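Local coordinates for protein flagellin B1 (Methanocaldococcus jannaschii DSM 2661, PDB 5YA6) that is a flagellin that probably assembles into the archaellum, the filament archaea use for swimming, and binds a calcium ion, at residues L32-T37 with L120-N125; L63-V68 with Y95-I100. All coordinates share one frame; numbering follows the deposited sequence. Where two conformers were deposited one is given.

Interaction 1: L32-T37 with L120-N125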
loop_
_atom_site.group_PDB
_atom_site.type_symbol
_atom_site.label_atom_id
_atom_site.label_comp_id
_atom_site.label_asym_id
_atom_site.label_seq_id
_atom_site.Cartn_x
_atom_site.Cartn_y
_atom_site.Cartn_z
ATOM N N LEU B 32 14.748 3.866 5.456
ATOM C CA LEU B 32 13.419 4.039 6.119
ATOM C C LEU B 32 13.491 3.414 7.497
ATOM O O LEU B 32 14.126 2.379 7.686
ATOM C CB LEU B 32 12.260 3.395 5.347
ATOM C CG LEU B 32 12.033 3.927 3.942
ATOM C CD1 LEU B 32 11.091 3.037 3.200
ATOM C CD2 LEU B 32 11.534 5.367 3.987
ATOM N N ALA B 33 12.750 3.973 8.432
ATOM C CA ALA B 33 12.584 3.415 9.758
ATOM C C ALA B 33 11.077 3.381 10.026
ATOM O O ALA B 33 10.411 4.461 10.147
ATOM C CB ALA B 33 13.326 4.261 10.794
ATOM N N ILE B 34 10.519 2.149 10.103
ATOM C CA ILE B 34 9.064 1.983 10.237
ATOM C C ILE B 34 8.754 1.557 11.646
ATOM O O ILE B 34 9.156 0.444 12.089
ATOM C CB ILE B 34 8.534 0.944 9.223
ATOM C CG1 ILE B 34 8.918 1.387 7.810
ATOM C CG2 ILE B 34 7.065 0.670 9.434
ATOM C CD1 ILE B 34 8.814 0.254 6.784
ATOM N N TYR B 35 8.081 2.414 12.387
ATOM C CA TYR B 35 7.819 2.147 13.813
ATOM C C TYR B 35 6.488 1.443 13.998
ATOM O O TYR B 35 5.493 1.790 13.378
ATOM C CB TYR B 35 7.830 3.400 14.654
ATOM C CG TYR B 35 9.208 4.084 14.654
ATOM C CD1 TYR B 35 9.642 4.884 13.620
ATOM C CD2 TYR B 35 10.051 3.966 15.751
ATOM C CE1 TYR B 35 10.890 5.488 13.621
ATOM C CE2 TYR B 35 11.310 4.568 15.765
ATOM C CZ TYR B 35 11.715 5.351 14.720
ATOM O OH TYR B 35 12.992 5.917 14.753
ATOM N N ILE B 36 6.571 0.368 14.784
ATOM C CA ILE B 36 5.514 -0.638 14.984
ATOM C C ILE B 36 5.233 -0.868 16.491
ATOM O O ILE B 36 6.162 -0.921 17.280
ATOM C CB ILE B 36 5.967 -1.975 14.380
ATOM C CG1 ILE B 36 6.207 -1.824 12.855
ATOM C CG2 ILE B 36 5.008 -3.083 14.746
ATOM C CD1 ILE B 36 4.934 -1.560 12.059
ATOM N N THR B 37 3.971 -1.017 16.865
ATOM C CA THR B 37 3.565 -1.394 18.204
ATOM C C THR B 37 2.336 -2.299 18.078
ATOM O O THR B 37 1.584 -2.180 17.114
ATOM C CB THR B 37 3.273 -0.169 19.111
ATOM O OG1 THR B 37 3.234 -0.546 20.507
ATOM C CG2 THR B 37 1.965 0.468 18.758
ATOM N N LEU B 120 11.467 -1.058 12.089
ATOM C CA LEU B 120 11.950 -1.883 10.976
ATOM C C LEU B 120 12.896 -0.982 10.245
ATOM O O LEU B 120 12.510 0.047 9.707
ATOM C CB LEU B 120 10.786 -2.335 10.076
ATOM C CG LEU B 120 9.590 -2.902 10.845
ATOM C CD1 LEU B 120 8.542 -3.306 9.800
ATOM C CD2 LEU B 120 9.938 -4.104 11.733
ATOM N N LEU B 121 14.137 -1.412 10.177
ATOM C CA LEU B 121 15.168 -0.705 9.460
ATOM C C LEU B 121 15.254 -1.283 8.026
ATOM O O LEU B 121 15.557 -2.457 7.801
ATOM C CB LEU B 121 16.510 -0.859 10.246
ATOM C CG LEU B 121 16.484 -0.458 11.730
ATOM C CD1 LEU B 121 17.841 -0.832 12.348
ATOM C CD2 LEU B 121 16.115 1.007 11.919
ATOM N N VAL B 122 15.041 -0.405 7.045
ATOM C CA VAL B 122 15.018 -0.755 5.620
ATOM C C VAL B 122 15.993 0.103 4.814
ATOM O O VAL B 122 15.975 1.330 4.957
ATOM C CB VAL B 122 13.577 -0.589 5.032
ATOM C CG1 VAL B 122 13.535 -0.941 3.540
ATOM C CG2 VAL B 122 12.614 -1.474 5.804
ATOM N N ASN B 123 16.898 -0.529 4.045
ATOM C CA ASN B 123 17.753 0.211 3.168
ATOM C C ASN B 123 17.055 0.355 1.877
ATOM O O ASN B 123 17.027 -0.567 1.031
ATOM C CB ASN B 123 19.133 -0.417 2.913
ATOM C CG ASN B 123 20.050 0.587 2.213
ATOM O OD1 ASN B 123 19.765 1.022 1.127
ATOM N ND2 ASN B 123 21.098 1.043 2.900
ATOM N N ALA B 124 16.373 1.485 1.723
ATOM C CA ALA B 124 15.601 1.722 0.486
ATOM C C ALA B 124 16.456 1.779 -0.758
ATOM O O ALA B 124 16.010 1.351 -1.814
ATOM C CB ALA B 124 14.826 3.029 0.615
ATOM N N ASN B 125 17.680 2.325 -0.652
ATOM C CA ASN B 125 18.615 2.357 -1.750
ATOM C C ASN B 125 18.882 0.931 -2.268
ATOM O O ASN B 125 18.907 0.697 -3.478
ATOM C CB ASN B 125 19.895 3.075 -1.273
ATOM C CG ASN B 125 20.871 3.352 -2.347
ATOM O OD1 ASN B 125 20.569 3.962 -3.370
ATOM N ND2 ASN B 125 22.115 2.923 -2.117
#

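Interaction 2: L63-V68 with Y95-I100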
loop_
_atom_site.group_PDB
_atom_site.type_symbol
_atom_site.label_atom_id
_atom_site.label_comp_id
_atom_site.label_asym_id
_atom_site.label_seq_id
_atom_site.Cartn_x
_atom_site.Cartn_y
_atom_site.Cartn_z
ATOM N N LEU B 63 10.083 -8.221 1.891
ATOM C CA LEU B 63 11.278 -8.274 2.732
ATOM C C LEU B 63 11.050 -9.136 3.921
ATOM O O LEU B 63 10.005 -9.105 4.608
ATOM C CB LEU B 63 11.681 -6.879 3.235
ATOM C CG LEU B 63 12.156 -5.808 2.295
ATOM C CD1 LEU B 63 11.066 -5.260 1.453
ATOM C CD2 LEU B 63 12.742 -4.636 3.067
ATOM N N ASN B 64 12.091 -9.903 4.258
ATOM C CA ASN B 64 12.043 -10.834 5.363
ATOM C C ASN B 64 12.911 -10.441 6.553
ATOM O O ASN B 64 13.780 -9.548 6.409
ATOM C CB ASN B 64 12.469 -12.231 4.864
ATOM C CG ASN B 64 11.506 -12.744 3.800
ATOM O OD1 ASN B 64 10.370 -13.095 4.105
ATOM N ND2 ASN B 64 11.944 -12.743 2.560
ATOM N N TYR B 65 12.670 -11.060 7.696
ATOM C CA TYR B 65 13.324 -10.721 8.952
ATOM C C TYR B 65 14.808 -11.143 8.889
ATOM O O TYR B 65 15.093 -12.327 8.794
ATOM C CB TYR B 65 12.572 -11.426 10.064
ATOM C CG TYR B 65 12.986 -11.260 11.506
ATOM C CD1 TYR B 65 14.150 -11.869 12.014
ATOM C CD2 TYR B 65 12.200 -10.570 12.388
ATOM C CE1 TYR B 65 14.484 -11.735 13.325
ATOM C CE2 TYR B 65 12.491 -10.488 13.737
ATOM C CZ TYR B 65 13.666 -11.075 14.228
ATOM O OH TYR B 65 13.901 -10.993 15.559
ATOM N N SER B 66 15.720 -10.190 9.035
ATOM C CA SER B 66 17.152 -10.555 9.070
ATOM C C SER B 66 17.608 -10.845 10.460
ATOM O O SER B 66 18.150 -11.949 10.727
ATOM C CB SER B 66 17.978 -9.405 8.506
ATOM O OG SER B 66 19.349 -9.768 8.517
ATOM N N THR B 67 17.484 -9.882 11.363
ATOM C CA THR B 67 17.862 -10.040 12.771
ATOM C C THR B 67 17.236 -8.918 13.637
ATOM O O THR B 67 16.487 -8.021 13.088
ATOM C CB THR B 67 19.400 -10.106 12.952
ATOM O OG1 THR B 67 19.696 -10.501 14.292
ATOM C CG2 THR B 67 20.021 -8.704 12.627
ATOM N N VAL B 68 17.539 -8.885 14.923
ATOM C CA VAL B 68 17.083 -7.885 15.849
ATOM C C VAL B 68 18.306 -7.292 16.596
ATOM O O VAL B 68 19.305 -8.012 16.825
ATOM C CB VAL B 68 16.013 -8.442 16.838
ATOM C CG1 VAL B 68 16.507 -9.692 17.563
ATOM C CG2 VAL B 68 15.570 -7.397 17.850
ATOM N N TYR B 95 14.763 -6.825 6.208
ATOM C CA TYR B 95 14.690 -5.710 7.179
ATOM C C TYR B 95 15.378 -6.141 8.477
ATOM O O TYR B 95 15.429 -7.339 8.808
ATOM C CB TYR B 95 13.215 -5.196 7.493
ATOM C CG TYR B 95 12.309 -6.255 8.055
ATOM C CD1 TYR B 95 11.593 -7.082 7.224
ATOM C CD2 TYR B 95 12.220 -6.474 9.418
ATOM C CE1 TYR B 95 10.799 -8.088 7.722
ATOM C CE2 TYR B 95 11.436 -7.461 9.943
ATOM C CZ TYR B 95 10.731 -8.296 9.088
ATOM O OH TYR B 95 9.999 -9.326 9.656
ATOM N N VAL B 96 15.870 -5.173 9.236
ATOM C CA VAL B 96 16.376 -5.425 10.576
ATOM C C VAL B 96 15.430 -4.868 11.623
ATOM O O VAL B 96 14.926 -3.735 11.467
ATOM C CB VAL B 96 17.802 -4.801 10.684
ATOM C CG1 VAL B 96 18.319 -4.845 12.115
ATOM C CG2 VAL B 96 18.707 -5.453 9.644
ATOM N N VAL B 97 15.198 -5.586 12.694
ATOM C CA VAL B 97 14.359 -5.033 13.733
ATOM C C VAL B 97 15.198 -4.352 14.801
ATOM O O VAL B 97 16.135 -4.955 15.338
ATOM C CB VAL B 97 13.487 -6.119 14.395
ATOM C CG1 VAL B 97 12.649 -5.563 15.531
ATOM C CG2 VAL B 97 12.597 -6.810 13.329
ATOM N N GLY B 98 14.881 -3.110 15.105
ATOM C CA GLY B 98 15.519 -2.378 16.252
ATOM C C GLY B 98 14.556 -2.355 17.392
ATOM O O GLY B 98 13.366 -2.009 17.235
ATOM N N VAL B 99 15.084 -2.598 18.605
ATOM C CA VAL B 99 14.319 -2.422 19.799
ATOM C C VAL B 99 14.199 -0.930 20.188
ATOM O O VAL B 99 15.219 -0.216 20.289
ATOM C CB VAL B 99 14.924 -3.243 20.960
ATOM C CG1 VAL B 99 14.159 -3.002 22.264
ATOM C CG2 VAL B 99 15.047 -4.704 20.557
ATOM N N ILE B 100 12.988 -0.427 20.393
ATOM C CA ILE B 100 12.750 0.952 20.841
ATOM C C ILE B 100 12.260 0.972 22.285
ATOM O O ILE B 100 12.699 1.808 23.117
ATOM C CB ILE B 100 11.764 1.705 19.891
ATOM C CG1 ILE B 100 12.376 1.758 18.474
ATOM C CG2 ILE B 100 11.487 3.107 20.402
ATOM C CD1 ILE B 100 13.716 2.480 18.286
#

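Interaction 1: L32-T37 with L120-N125
Leu32 pairs with Val122, Ala33 with Leu121 and Ile34 with Leu120, joining strands 28-38 and 117-123 as antiparallel neighbours inside the central sheet. Four backbone hydrogen bonds set this register. Leu32 N donates to Val122 O (2.9 Å), and Val122 N returns the bond to Leu32 O (3.0 Å). At the second hydrogen-bonded pair, Ile34 N reaches Leu120 O at 2.9 Å, while Leu120 N meets Ile34 O at 2.8 Å. Leu120 O also takes a CA-H...O contact from Ala33 CA (3.4 Å).

The apolar contacts lie mainly on the face that carries Leu32, Ile34, Leu120 and Val122. Leu120 keeps CG beside its backbone N and anti to its carbonyl carbon (chi1 -47°), which brings the branch point close to Ile34 O and within 4.1 Å of Ile36 CG1; its CD1 comes equally close to that Ile36 atom, the two side chains crossing at a slant. A second diagonal contact of the same sense joins Ile34 CD1 to Val122 CG2 at 4.3 Å. Strand 150-155 packs on this face through Ile152 and Phe154. On the reverse face Ala33 CB touches Leu121 CD2 loosely, beneath the loop residues Ile78, Phe79 and Trp87.

The touching residues are all buried: paired amides and carbonyls are enclosed between two hydrocarbon layers of the beta-rich flagellin core, these polar backbone groups satisfied strand to strand.

Interaction 2: L63-V68 with Y95-I100
Tyr95 lays its ring across the backbone of the neighbouring strand, with one face against Tyr65 CA. The ring gets there because CG sits between the backbone N and the carbonyl carbon (chi1 59°), placing the phenol against residues 63-65. Tyr65 CA lies 3.9 Å from the ring centroid, a CH-pi contact displaced toward the rim, and Leu63 O comes to the ring edge, 3.4 Å from Tyr95 CE1. Leu63 CB adds an apolar touch at CD1.

The two tyrosine rings are not stacked. Their planes stand about 82° apart, and Tyr95 OH arrives at the edge of the Tyr65 ring, close to its plane and 3.3 Å from Tyr65 CB. That hydroxyl is hydrogen-bonded to Ala50 O, while Phe142 meets the Tyr95 ring edge-to-face. Farther along, Tyr65 CE2 slants against Val97 CG2 (3.7 Å). Val68 directs CG2 anti to its backbone N, where it meets Val99 CG2 at 3.9 Å and also approaches Val97 CG1.

Beneath these side chains the strands run parallel. Tyr95 N bonds to Asn64 O, Ser66 N to Tyr95 O, and Val97 N to Thr67 O (2.8 Å, nearly straight at 172°). Tyr65 pairs with Tyr95 and Val68 with Val97, with two residues between them on one strand and one on the other. This is a beta bulge, with Ser66 in a helix-like backbone conformation, and it returns Val68 to the face that carries Tyr65.

Tyr95 thus combines a buried hydrocarbon ring with a hydroxyl held by a backbone carbonyl. The hydroxyl bond should hold the far end of the ring in place, while its tilt is set by packing: Tyr65 CA on one face, Leu63 O at the edge, and Phe142.

Interactions 1 and 2 are adjacent parts of one mixed sheet, their centres about 9 Å apart, because strands 117-123 and 94-99 are neighbours. Leu121 N and Val96 O, 2.8 Å apart, probably form a hydrogen bond between them. Side chains bridge them too: Leu120 CD2 lies 4.0 Å from Tyr95 CD2, and Val122 CG1 lies 3.8 Å from Leu63 CD2. The calcium ion, bound at Asp102, Asp104, Ser106, Asn113 and Asp116, is about 8 Å from the side chain of Val99 and about 12 Å from that of Ile36. Its site lies in the connection from strand 94-99 of interaction 2 to strand 117-123 of interaction 1.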